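Local coordinates for substrate binding periplasmic protein (PDB 3LOP) that binds leucine and is probably the periplasmic substrate-binding component of an amino-acid uptake system, at residues 5-13 against 68-79. Sequence-based numbering, arbitrary orientation.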
loop_
_atom_site.group_PDB
_atom_site.type_symbol
_atom_site.label_atom_id
_atom_site.label_comp_id
_atom_site.label_asym_id
_atom_site.label_seq_id
_atom_site.Cartn_x
_atom_site.Cartn_y
_atom_site.Cartn_z
ATOM N N ASP A 5 21.172 19.256 4.854
ATOM C CA ASP A 5 19.895 18.583 5.231
ATOM C C ASP A 5 20.054 17.071 5.163
ATOM O O ASP A 5 21.068 16.563 4.689
ATOM C CB ASP A 5 18.769 18.977 4.269
ATOM C CG ASP A 5 18.658 20.472 4.073
ATOM O OD1 ASP A 5 18.521 21.198 5.079
ATOM O OD2 ASP A 5 18.699 20.918 2.906
ATOM N N ILE A 6 19.042 16.363 5.649
ATOM C CA ILE A 6 19.022 14.907 5.600
ATOM C C ILE A 6 18.002 14.610 4.507
ATOM O O ILE A 6 16.838 14.991 4.622
ATOM C CB ILE A 6 18.541 14.294 6.928
ATOM C CG1 ILE A 6 19.533 14.632 8.042
ATOM C CG2 ILE A 6 18.388 12.784 6.775
ATOM C CD1 ILE A 6 19.103 14.159 9.414
ATOM N N SER A 7 18.439 13.947 3.444
ATOM C CA SER A 7 17.543 13.655 2.333
ATOM C C SER A 7 16.943 12.262 2.316
ATOM O O SER A 7 17.567 11.288 2.739
ATOM C CB SER A 7 18.256 13.911 1.004
ATOM O OG SER A 7 18.537 15.292 0.837
ATOM N N VAL A 8 15.713 12.199 1.817
ATOM C CA VAL A 8 14.960 10.960 1.678
ATOM C C VAL A 8 14.375 11.014 0.270
ATOM O O VAL A 8 13.968 12.081 -0.192
ATOM C CB VAL A 8 13.811 10.886 2.712
ATOM C CG1 VAL A 8 12.984 9.626 2.489
ATOM C CG2 VAL A 8 14.384 10.895 4.123
ATOM N N ILE A 9 14.344 9.882 -0.423
ATOM C CA ILE A 9 13.807 9.875 -1.783
ATOM C C ILE A 9 12.598 8.969 -1.978
ATOM O O ILE A 9 12.340 8.064 -1.187
ATOM C CB ILE A 9 14.887 9.471 -2.816
ATOM C CG1 ILE A 9 15.418 8.070 -2.512
ATOM C CG2 ILE A 9 16.024 10.490 -2.807
ATOM C CD1 ILE A 9 16.329 7.521 -3.600
ATOM N N GLN A 10 11.858 9.242 -3.046
ATOM C CA GLN A 10 10.679 8.468 -3.410
ATOM C C GLN A 10 10.589 8.372 -4.924
ATOM O O GLN A 10 10.828 9.352 -5.626
ATOM C CB GLN A 10 9.384 9.139 -2.939
ATOM C CG GLN A 10 9.017 8.999 -1.480
ATOM C CD GLN A 10 7.617 9.526 -1.221
ATOM O OE1 GLN A 10 7.274 10.629 -1.644
ATOM N NE2 GLN A 10 6.799 8.740 -0.530
ATOM N N SER A 11 10.261 7.185 -5.420
ATOM C CA SER A 11 10.041 6.989 -6.846
ATOM C C SER A 11 8.657 6.377 -6.849
ATOM O O SER A 11 8.436 5.341 -6.228
ATOM C CB SER A 11 11.036 6.006 -7.468
ATOM O OG SER A 11 10.763 5.863 -8.861
ATOM N N LEU A 12 7.715 7.032 -7.511
ATOM C CA LEU A 12 6.363 6.513 -7.554
ATOM C C LEU A 12 5.589 7.119 -8.713
ATOM O O LEU A 12 6.058 8.055 -9.367
ATOM C CB LEU A 12 5.654 6.760 -6.213
ATOM C CG LEU A 12 6.056 7.980 -5.385
ATOM C CD1 LEU A 12 5.721 9.249 -6.148
ATOM C CD2 LEU A 12 5.345 7.957 -4.036
ATOM N N PRO A 13 4.397 6.580 -8.994
ATOM C CA PRO A 13 3.557 7.068 -10.092
ATOM C C PRO A 13 2.856 8.384 -9.794
ATOM O O PRO A 13 1.930 8.428 -8.985
ATOM C CB PRO A 13 2.554 5.930 -10.299
ATOM C CG PRO A 13 3.222 4.731 -9.671
ATOM C CD PRO A 13 3.863 5.318 -8.459
HETATM N N MSE A 68 18.708 9.010 -8.229
HETATM C CA MSE A 68 18.531 9.771 -7.001
HETATM C C MSE A 68 19.485 9.343 -5.878
HETATM O O MSE A 68 19.923 10.169 -5.078
HETATM C CB MSE A 68 17.061 9.704 -6.520
HETATM C CG MSE A 68 16.177 10.887 -7.030
HETATM SE SE MSE A 68 14.325 10.900 -6.468
HETATM C CE MSE A 68 14.077 9.297 -7.209
ATOM N N ALA A 69 19.821 8.058 -5.827
ATOM C CA ALA A 69 20.723 7.567 -4.789
ATOM C C ALA A 69 22.116 8.163 -4.938
ATOM O O ALA A 69 22.859 8.290 -3.966
ATOM C CB ALA A 69 20.805 6.048 -4.838
ATOM N N ARG A 70 22.466 8.533 -6.164
ATOM C CA ARG A 70 23.782 9.091 -6.442
ATOM C C ARG A 70 23.862 10.606 -6.340
ATOM O O ARG A 70 24.872 11.150 -5.893
ATOM C CB ARG A 70 24.235 8.652 -7.832
ATOM C CG ARG A 70 24.363 7.148 -7.966
ATOM C CD ARG A 70 24.829 6.745 -9.347
ATOM N NE ARG A 70 25.005 5.301 -9.443
ATOM C CZ ARG A 70 25.521 4.678 -10.496
ATOM N NH1 ARG A 70 25.918 5.375 -11.554
ATOM N NH2 ARG A 70 25.650 3.359 -10.486
ATOM N N VAL A 71 22.797 11.285 -6.745
ATOM C CA VAL A 71 22.774 12.743 -6.737
ATOM C C VAL A 71 22.186 13.408 -5.495
ATOM O O VAL A 71 22.676 14.452 -5.058
ATOM C CB VAL A 71 22.006 13.274 -7.971
ATOM C CG1 VAL A 71 21.943 14.795 -7.936
ATOM C CG2 VAL A 71 22.683 12.798 -9.247
ATOM N N ASP A 72 21.151 12.811 -4.917
ATOM C CA ASP A 72 20.506 13.415 -3.756
ATOM C C ASP A 72 21.017 13.028 -2.369
ATOM O O ASP A 72 20.475 13.485 -1.364
ATOM C CB ASP A 72 18.998 13.171 -3.837
ATOM C CG ASP A 72 18.374 13.831 -5.053
ATOM O OD1 ASP A 72 18.534 15.059 -5.203
ATOM O OD2 ASP A 72 17.730 13.125 -5.856
ATOM N N ASN A 73 22.058 12.201 -2.312
ATOM C CA ASN A 73 22.635 11.771 -1.034
ATOM C C ASN A 73 21.569 11.375 -0.008
ATOM O O ASN A 73 21.594 11.838 1.132
ATOM C CB ASN A 73 23.491 12.893 -0.438
ATOM C CG ASN A 73 24.537 13.406 -1.404
ATOM O OD1 ASN A 73 25.417 12.664 -1.840
ATOM N ND2 ASN A 73 24.446 14.686 -1.746
ATOM N N PRO A 74 20.623 10.509 -0.394
ATOM C CA PRO A 74 19.576 10.099 0.545
ATOM C C PRO A 74 20.027 9.044 1.549
ATOM O O PRO A 74 20.962 8.286 1.291
ATOM C CB PRO A 74 18.496 9.559 -0.377
ATOM C CG PRO A 74 19.308 8.878 -1.425
ATOM C CD PRO A 74 20.401 9.897 -1.717
ATOM N N VAL A 75 19.356 8.999 2.696
ATOM C CA VAL A 75 19.672 8.005 3.712
ATOM C C VAL A 75 18.698 6.838 3.594
ATOM O O VAL A 75 18.912 5.780 4.176
ATOM C CB VAL A 75 19.591 8.591 5.142
ATOM C CG1 VAL A 75 20.634 9.684 5.303
ATOM C CG2 VAL A 75 18.189 9.129 5.418
ATOM N N ALA A 76 17.630 7.034 2.827
ATOM C CA ALA A 76 16.635 5.987 2.641
ATOM C C ALA A 76 15.660 6.316 1.516
ATOM O O ALA A 76 15.574 7.461 1.064
ATOM C CB ALA A 76 15.862 5.761 3.943
ATOM N N LEU A 77 14.943 5.284 1.075
ATOM C CA LEU A 77 13.934 5.362 0.020
ATOM C C LEU A 77 12.584 5.010 0.653
ATOM O O LEU A 77 12.506 4.105 1.485
ATOM C CB LEU A 77 14.267 4.356 -1.089
ATOM C CG LEU A 77 13.244 4.079 -2.198
ATOM C CD1 LEU A 77 13.055 5.314 -3.074
ATOM C CD2 LEU A 77 13.739 2.916 -3.039
ATOM N N LEU A 78 11.528 5.718 0.256
ATOM C CA LEU A 78 10.189 5.491 0.803
ATOM C C LEU A 78 9.108 5.094 -0.195
ATOM O O LEU A 78 9.105 5.536 -1.342
ATOM C CB LEU A 78 9.683 6.754 1.508
ATOM C CG LEU A 78 10.144 7.154 2.905
ATOM C CD1 LEU A 78 9.587 8.540 3.232
ATOM C CD2 LEU A 78 9.653 6.133 3.924
ATOM N N THR A 79 8.187 4.265 0.289
ATOM C CA THR A 79 6.991 3.808 -0.421
ATOM C C THR A 79 6.956 3.657 -1.944
ATOM O O THR A 79 6.173 4.331 -2.620
ATOM C CB THR A 79 5.798 4.707 -0.036
ATOM O OG1 THR A 79 6.001 6.024 -0.569
ATOM C CG2 THR A 79 5.682 4.812 1.480
HETATM O O HOH W 1 21.109 12.956 3.470
#
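I9 lies against three side chains at once: M68 in the last turn of helix 58-71, and the ring of P74 and the side chain of L77, both on strand 74-78, which turns a corner at V75. Its CG1 sits between the backbone N and the carbonyl carbon (chi1 60°), a position that brings CG1 to 3.7 Å from CD1 of L77 while CG2 lies 3.6 Å from CB of P74. The far methyl, CD1, carries on to the helix and stops 3.7 Å from CB of M68, the two side chains running antiparallel past one another. M68 is a selenomethionine bent at its last torsion; its CE ends 3.6 Å from the carbonyl O of Q10. L100 from a neighbouring loop also touches I9.

Helix 58-71 links strand 47-53 to strand 74-78 in a right-handed beta-alpha-beta crossover that passes over strand 6-12, in the N-terminal Rossmann-like lobe of this periplasmic binding protein. Strand 6-12 runs parallel between 47-53 and 74-78, and its far edge bonds to R48 and V50. On the near edge I9 is gripped twice: its N donates to A76 O and its O accepts from L78 N at 2.9 Å. Further back, V75 N donates to S7 O. A water accepts from S7 N and donates to N73 O, bridging strand to helix exit; the S7 hydroxyl bonds R48.

Across the sheet from I9, V8 CG1 meets L78 CD1 at 3.6 Å, with L296 of helix 284-303 packed over both. Beside them Q10 lays its CG 3.8 Å from L78 CB, and T79, the first residue beyond the strand, has its side chain about 9 Å from the bound leucine.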